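Local coordinates for protein ASCH domain (Vibrio cholerae TMA 21, PDB 3S9X) that is of unknown function but carries an ASCH domain of the PUA clan, a fold that suggests a role in binding RNA, at residues A[63-66]-A[67-71]; A[108-111]-A[112-116]. One frame throughout, in Å; residues are numbered along the deposited sequence.

Contact 1 of 2, residues A[63-66]-A[67-71]; sequences EYWY and SQKGE
Gln68 lies across one face of the Tyr64 ring, a compact example of how a short helix can pack against the residues that end it. Its CB sits over the middle of the ring, 3.7 Å from the Tyr64 centroid, in a CH-pi contact, and Gln68 CG continues to 3.6 Å from Tyr64 CE1. The ring lies there because Tyr64 CG is turned trans to the main-chain nitrogen (chi1 -170°). Lys69 CD reaches Tyr64 CE2 at 3.8 Å. A second pair runs side by side: the extended Glu71 chain points the same way as the Trp65 indole, and Glu71 OE1 comes to 3.2 Å from Trp65 CE3, carboxylate and ring planes 33° apart. At the start of the turn, Ser67 OG donates to Glu63 OE1 over 2.8 Å, arriving from above the carboxylate plane.

Behind the side chains, backbone bonds close the turn. Tyr64 O takes the amides of both Gln68 and Lys69. Past the positive-phi Gly70, Glu71 N returns to Trp65 O at 2.9 Å, and one water donates to both Tyr66 O and Glu71 O. Further out, Trp65 NE1 bonds to Glu135, Tyr66 OH bonds to Ser61, and Leu139 of helix 121-139 touches Tyr64, Trp65 and Lys69. The turn directly follows strand 58-62, and Val150 of strand 148-158 meets Glu63 and Tyr66. Carbonyls that lack a next helical turn thus find their donors in the departing chain and in water, while aliphatic carbons of glutamine and lysine pack on the tyrosine at the protein surface.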
ATOM      1  N   GLU A  63      12.362   0.378  -4.495  1.00 11.88           N
ATOM      2  CA  GLU A  63      13.016   1.568  -3.915  1.00 12.60           C
ATOM      3  C   GLU A  63      13.471   2.597  -4.973  1.00 14.35           C
ATOM      4  O   GLU A  63      13.503   3.792  -4.697  1.00 14.38           O
ATOM      5  CB  GLU A  63      14.198   1.124  -3.092  1.00 13.19           C
ATOM      6  CG  GLU A  63      14.692   2.230  -2.186  1.00 15.96           C
ATOM      7  CD  GLU A  63      15.748   3.081  -2.756  1.00 25.83           C
ATOM      8  OE1 GLU A  63      16.408   2.696  -3.741  1.00 25.75           O
ATOM      9  OE2 GLU A  63      15.893   4.188  -2.197  1.00 28.93           O
ATOM     10  N   TYR A  64      13.706   2.129  -6.184  1.00 12.79           N
ATOM     11  CA  TYR A  64      14.099   2.930  -7.311  1.00 14.08           C
ATOM     12  C   TYR A  64      13.171   4.120  -7.484  1.00 14.92           C
ATOM     13  O   TYR A  64      13.607   5.238  -7.832  1.00 15.83           O
ATOM     14  CB  TYR A  64      14.070   2.092  -8.579  1.00 14.00           C
ATOM     15  CG  TYR A  64      14.702   2.757  -9.790  1.00 16.74           C
ATOM     16  CD1 TYR A  64      16.050   2.558 -10.088  1.00 19.25           C
ATOM     17  CD2 TYR A  64      13.970   3.524 -10.645  1.00 18.41           C
ATOM     18  CE1 TYR A  64      16.631   3.110 -11.180  1.00 18.01           C
ATOM     19  CE2 TYR A  64      14.536   4.058 -11.795  1.00 21.65           C
ATOM     20  CZ  TYR A  64      15.878   3.832 -12.047  1.00 19.86           C
ATOM     21  OH  TYR A  64      16.478   4.387 -13.159  1.00 25.23           O
ATOM     22  N   TRP A  65      11.876   3.937  -7.191  1.00 15.09           N
ATOM     23  CA  TRP A  65      10.919   5.041  -7.355  1.00 15.51           C
ATOM     24  C   TRP A  65      11.268   6.230  -6.486  1.00 16.89           C
ATOM     25  O   TRP A  65      10.955   7.411  -6.780  1.00 18.86           O
ATOM     26  CB  TRP A  65       9.491   4.599  -7.009  1.00 16.56           C
ATOM     27  CG  TRP A  65       8.891   3.713  -8.042  1.00 17.34           C
ATOM     28  CD1 TRP A  65       8.685   2.393  -7.928  1.00 18.19           C
ATOM     29  CD2 TRP A  65       8.457   4.079  -9.359  1.00 17.88           C
ATOM     30  NE1 TRP A  65       8.086   1.908  -9.056  1.00 18.82           N
ATOM     31  CE2 TRP A  65       7.904   2.936  -9.934  1.00 19.02           C
ATOM     32  CE3 TRP A  65       8.362   5.302 -10.067  1.00 19.93           C
ATOM     33  CZ2 TRP A  65       7.368   2.922 -11.219  1.00 20.63           C
ATOM     34  CZ3 TRP A  65       7.781   5.307 -11.352  1.00 22.66           C
ATOM     35  CH2 TRP A  65       7.293   4.130 -11.924  1.00 21.80           C
ATOM     36  N   TYR A  66      11.837   5.959  -5.331  1.00 16.96           N
ATOM     37  CA  TYR A  66      12.074   7.006  -4.342  1.00 16.17           C
ATOM     38  C   TYR A  66      13.453   7.584  -4.564  1.00 18.00           C
ATOM     39  O   TYR A  66      13.602   8.784  -4.731  1.00 20.50           O
ATOM     40  CB  TYR A  66      11.918   6.514  -2.920  1.00 15.70           C
ATOM     41  CG  TYR A  66      10.615   5.743  -2.767  1.00 14.52           C
ATOM     42  CD1 TYR A  66       9.383   6.362  -2.617  1.00 15.98           C
ATOM     43  CD2 TYR A  66      10.604   4.351  -2.897  1.00 14.24           C
ATOM     44  CE1 TYR A  66       8.205   5.624  -2.609  1.00 16.87           C
ATOM     45  CE2 TYR A  66       9.409   3.609  -2.927  1.00 12.42           C
ATOM     46  CZ  TYR A  66       8.227   4.249  -2.735  1.00 12.90           C
ATOM     47  OH  TYR A  66       7.031   3.559  -2.726  1.00 15.29           O
ATOM     48  N   SER A  67      14.467   6.729  -4.626  1.00 17.94           N
ATOM     49  CA  SER A  67      15.825   7.188  -4.809  1.00 20.08           C
ATOM     50  C   SER A  67      16.146   7.736  -6.199  1.00 20.82           C
ATOM     51  O   SER A  67      16.943   8.722  -6.283  1.00 23.10           O
ATOM     52  CB  SER A  67      16.810   6.095  -4.444  1.00 22.23           C
ATOM     53  OG  SER A  67      16.706   5.001  -5.303  1.00 22.81           O
ATOM     54  N   GLN A  68      15.528   7.233  -7.249  1.00 20.97           N
ATOM     55  CA  GLN A  68      15.906   7.676  -8.569  1.00 22.20           C
ATOM     56  C   GLN A  68      14.847   8.481  -9.231  1.00 23.31           C
ATOM     57  O   GLN A  68      15.155   9.412 -10.003  1.00 26.11           O
ATOM     58  CB  GLN A  68      16.312   6.485  -9.423  1.00 22.96           C
ATOM     59  CG  GLN A  68      17.382   5.622  -8.747  1.00 26.21           C
ATOM     60  CD  GLN A  68      18.702   6.311  -8.405  1.00 33.00           C
ATOM     61  OE1 GLN A  68      19.318   6.956  -9.240  1.00 34.71           O
ATOM     62  NE2 GLN A  68      19.160   6.112  -7.159  1.00 36.04           N
ATOM     63  N   LYS A  69      13.577   8.246  -8.892  1.00 22.70           N
ATOM     64  CA  LYS A  69      12.525   8.961  -9.541  1.00 22.25           C
ATOM     65  C   LYS A  69      11.946  10.069  -8.673  1.00 22.87           C
ATOM     66  O   LYS A  69      11.026  10.759  -9.120  1.00 25.79           O
ATOM     67  CB  LYS A  69      11.393   8.073  -9.995  1.00 22.67           C
ATOM     68  CG  LYS A  69      11.740   6.932 -10.954  1.00 26.76           C
ATOM     69  CD  LYS A  69      12.692   7.375 -12.089  1.00 33.01           C
ATOM     70  CE  LYS A  69      12.042   8.361 -12.974  1.00 36.01           C
ATOM     71  NZ  LYS A  69      10.964   7.756 -13.835  1.00 42.57           N
ATOM     72  N   GLY A  70      12.441  10.175  -7.448  1.00 21.74           N
ATOM     73  CA  GLY A  70      12.092  11.262  -6.560  1.00 22.68           C
ATOM     74  C   GLY A  70      10.732  11.204  -5.892  1.00 22.31           C
ATOM     75  O   GLY A  70      10.275  12.199  -5.363  1.00 24.25           O
ATOM     76  N   GLU A  71      10.076  10.052  -5.921  1.00 20.76           N
ATOM     77  CA  GLU A  71       8.835   9.874  -5.208  1.00 21.10           C
ATOM     78  C   GLU A  71       9.062   9.998  -3.716  1.00 19.50           C
ATOM     79  O   GLU A  71      10.118   9.654  -3.218  1.00 18.96           O
ATOM     80  CB  GLU A  71       8.188   8.578  -5.565  1.00 21.42           C
ATOM     81  CG  GLU A  71       7.677   8.522  -7.002  1.00 26.99           C
ATOM     82  CD  GLU A  71       6.645   7.379  -7.244  1.00 33.07           C
ATOM     83  OE1 GLU A  71       6.292   7.206  -8.453  1.00 39.95           O
ATOM     84  OE2 GLU A  71       6.195   6.699  -6.248  1.00 37.64           O
TER
HETATM   85  O   HOH W   1      12.427  10.015  -2.028  1.00 35.01           O

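Contact 2 of 2, residues A[108-111]-A[112-116]; sequences EDFA and ASEGE
Phe110 and Glu114, one helical turn apart, show how an acidic side chain can cross an aromatic ring obliquely while its oxygens find their polar partners elsewhere. Glu114 CB starts 3.6 Å from Ala111 O, against the backbone of the preceding turn. Glu114 CG then comes to 3.6 Å from Phe110 CE2, the closest carbon-carbon approach of the two side chains. A bend at chi2 (-134°) turns the carboxylate so that OE1 stays near the ring: Glu114 CD lies 3.9 Å from Phe110 CE2, and Glu114 OE1 lies 3.4 Å from the same carbon, with carboxylate and ring planes 68° apart. The two oxygens are then claimed from outside. OE1 accepts from Trp124 NE1 and OE2 forms a salt bridge with Lys56, whose ammonium also pairs with Glu116 OE2. The buried carboxylate is therefore held at both oxygens.

This is the C-terminal end of helix 108-114 in the ASCH domain, laid against strand 58-62 of the mixed sheet, where Phe110 and Ser113 touch Ala58 and Glu114 touches Cys60. Regular helical bonds run up to the end: Ser113 N to Asp109 O at 3.0 Å, Glu114 N to Phe110 O at 2.9 Å, and Gly115 N to Ala111 O. Gly115, at phi 72°, then turns the chain out of the helix. A Schellman motif would bring the amide of Glu116 directly onto Phe110 O; here that amide instead meets a water, which donates to Ala111 O at 2.7 Å and accepts from Glu116 N at 3.1 Å.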
ATOM      1  N   GLU A 108       9.467 -15.552   4.172  1.00 12.46           N
ATOM      2  CA  GLU A 108       8.160 -16.200   4.191  1.00 12.41           C
ATOM      3  C   GLU A 108       7.190 -15.402   5.042  1.00 11.98           C
ATOM      4  O   GLU A 108       6.028 -15.272   4.704  1.00 11.36           O
ATOM      5  CB  GLU A 108       8.326 -17.641   4.696  1.00 15.49           C
ATOM      6  CG  GLU A 108       9.056 -18.591   3.726  1.00 17.62           C
ATOM      7  CD  GLU A 108       8.903 -20.003   4.166  1.00 26.48           C
ATOM      8  OE1 GLU A 108       9.209 -20.217   5.333  1.00 34.26           O
ATOM      9  OE2 GLU A 108       8.362 -20.822   3.397  1.00 35.71           O
ATOM     10  N   ASP A 109       7.653 -14.892   6.181  1.00 11.77           N
ATOM     11  CA  ASP A 109       6.764 -14.156   7.037  1.00 13.14           C
ATOM     12  C   ASP A 109       6.250 -12.867   6.360  1.00 11.95           C
ATOM     13  O   ASP A 109       5.114 -12.473   6.526  1.00 11.96           O
ATOM     14  CB  ASP A 109       7.439 -13.774   8.363  1.00 14.82           C
ATOM     15  CG  ASP A 109       7.562 -14.961   9.325  1.00 17.88           C
ATOM     16  OD1 ASP A 109       6.998 -16.078   9.053  1.00 18.97           O
ATOM     17  OD2 ASP A 109       8.273 -14.802  10.322  1.00 25.69           O
ATOM     18  N   PHE A 110       7.093 -12.157   5.599  1.00 10.27           N
ATOM     19  CA  PHE A 110       6.630 -10.969   4.915  1.00 10.60           C
ATOM     20  C   PHE A 110       5.593 -11.303   3.841  1.00 10.36           C
ATOM     21  O   PHE A 110       4.571 -10.678   3.705  1.00 10.57           O
ATOM     22  CB  PHE A 110       7.799 -10.162   4.330  1.00 10.30           C
ATOM     23  CG  PHE A 110       7.327  -8.866   3.762  1.00 12.16           C
ATOM     24  CD1 PHE A 110       7.083  -7.766   4.629  1.00 12.48           C
ATOM     25  CD2 PHE A 110       7.106  -8.693   2.414  1.00 10.32           C
ATOM     26  CE1 PHE A 110       6.586  -6.623   4.127  1.00 12.77           C
ATOM     27  CE2 PHE A 110       6.574  -7.537   1.951  1.00 11.10           C
ATOM     28  CZ  PHE A 110       6.353  -6.468   2.799  1.00 11.55           C
ATOM     29  N   ALA A 111       5.861 -12.359   3.062  1.00 10.30           N
ATOM     30  CA  ALA A 111       4.936 -12.825   2.055  1.00 10.44           C
ATOM     31  C   ALA A 111       3.588 -13.142   2.740  1.00 10.36           C
ATOM     32  O   ALA A 111       2.531 -12.788   2.214  1.00  9.86           O
ATOM     33  CB  ALA A 111       5.452 -14.030   1.354  1.00 11.44           C
ATOM     34  N   ALA A 112       3.635 -13.798   3.903  1.00 10.45           N
ATOM     35  CA  ALA A 112       2.365 -14.117   4.603  1.00 11.89           C
ATOM     36  C   ALA A 112       1.619 -12.858   5.059  1.00 10.86           C
ATOM     37  O   ALA A 112       0.426 -12.772   4.980  1.00 10.94           O
ATOM     38  CB  ALA A 112       2.625 -15.120   5.789  1.00 13.76           C
ATOM     39  N   SER A 113       2.359 -11.824   5.525  1.00  9.55           N
ATOM     40  CA  SER A 113       1.788 -10.531   5.914  1.00 10.44           C
ATOM     41  C   SER A 113       1.151  -9.843   4.746  1.00  9.42           C
ATOM     42  O   SER A 113       0.133  -9.134   4.888  1.00  9.71           O
ATOM     43  CB  SER A 113       2.854  -9.608   6.513  1.00 11.25           C
ATOM     44  OG  SER A 113       3.245 -10.178   7.731  1.00 14.54           O
ATOM     45  N   GLU A 114       1.747  -9.964   3.552  1.00  9.06           N
ATOM     46  CA  GLU A 114       1.120  -9.405   2.356  1.00  8.93           C
ATOM     47  C   GLU A 114      -0.198 -10.119   2.045  1.00  9.08           C
ATOM     48  O   GLU A 114      -1.081  -9.526   1.429  1.00 10.59           O
ATOM     49  CB  GLU A 114       2.025  -9.419   1.157  1.00  9.57           C
ATOM     50  CG  GLU A 114       3.178  -8.398   1.174  1.00 10.63           C
ATOM     51  CD  GLU A 114       3.335  -7.649  -0.139  1.00 10.89           C
ATOM     52  OE1 GLU A 114       4.450  -7.587  -0.661  1.00 12.95           O
ATOM     53  OE2 GLU A 114       2.275  -7.160  -0.657  1.00 11.61           O
ATOM     54  N   GLY A 115      -0.332 -11.378   2.440  1.00  9.36           N
ATOM     55  CA  GLY A 115      -1.610 -12.079   2.553  1.00  9.75           C
ATOM     56  C   GLY A 115      -2.336 -12.488   1.312  1.00  9.78           C
ATOM     57  O   GLY A 115      -3.516 -12.840   1.366  1.00 11.00           O
ATOM     58  N   GLU A 116      -1.659 -12.449   0.154  1.00  8.61           N
ATOM     59  CA  GLU A 116      -2.284 -12.788  -1.149  1.00  9.77           C
ATOM     60  C   GLU A 116      -2.103 -14.261  -1.542  1.00  9.18           C
ATOM     61  O   GLU A 116      -1.187 -14.976  -1.061  1.00 10.30           O
ATOM     62  CB  GLU A 116      -1.764 -11.844  -2.232  1.00  9.79           C
ATOM     63  CG  GLU A 116      -2.157 -10.375  -2.023  1.00  9.29           C
ATOM     64  CD  GLU A 116      -1.512  -9.491  -3.060  1.00 11.18           C
ATOM     65  OE1 GLU A 116      -1.957  -9.578  -4.216  1.00 15.71           O
ATOM     66  OE2 GLU A 116      -0.638  -8.672  -2.685  1.00 13.58           O
TER
HETATM   67  O   HOH W   2       1.397 -12.428  -0.264  1.00 10.36           O

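Contacts 1 and 2 are two helix ends handled in related ways: in each the chain leaves through a glycine of positive phi, and each has a water on a carbonyl of the last turn. They do not touch; their centres are 24 Å apart and their nearest atoms about 11 Å. What relates them is shared framework. Strand 58-62 leads straight into 63-66, while its residues Ala58 and Cys60 pack on 108-116. Helix 121-139 meets contact 2 through Trp124 and His128 and contact 1, further along, through Glu135 and Leu139.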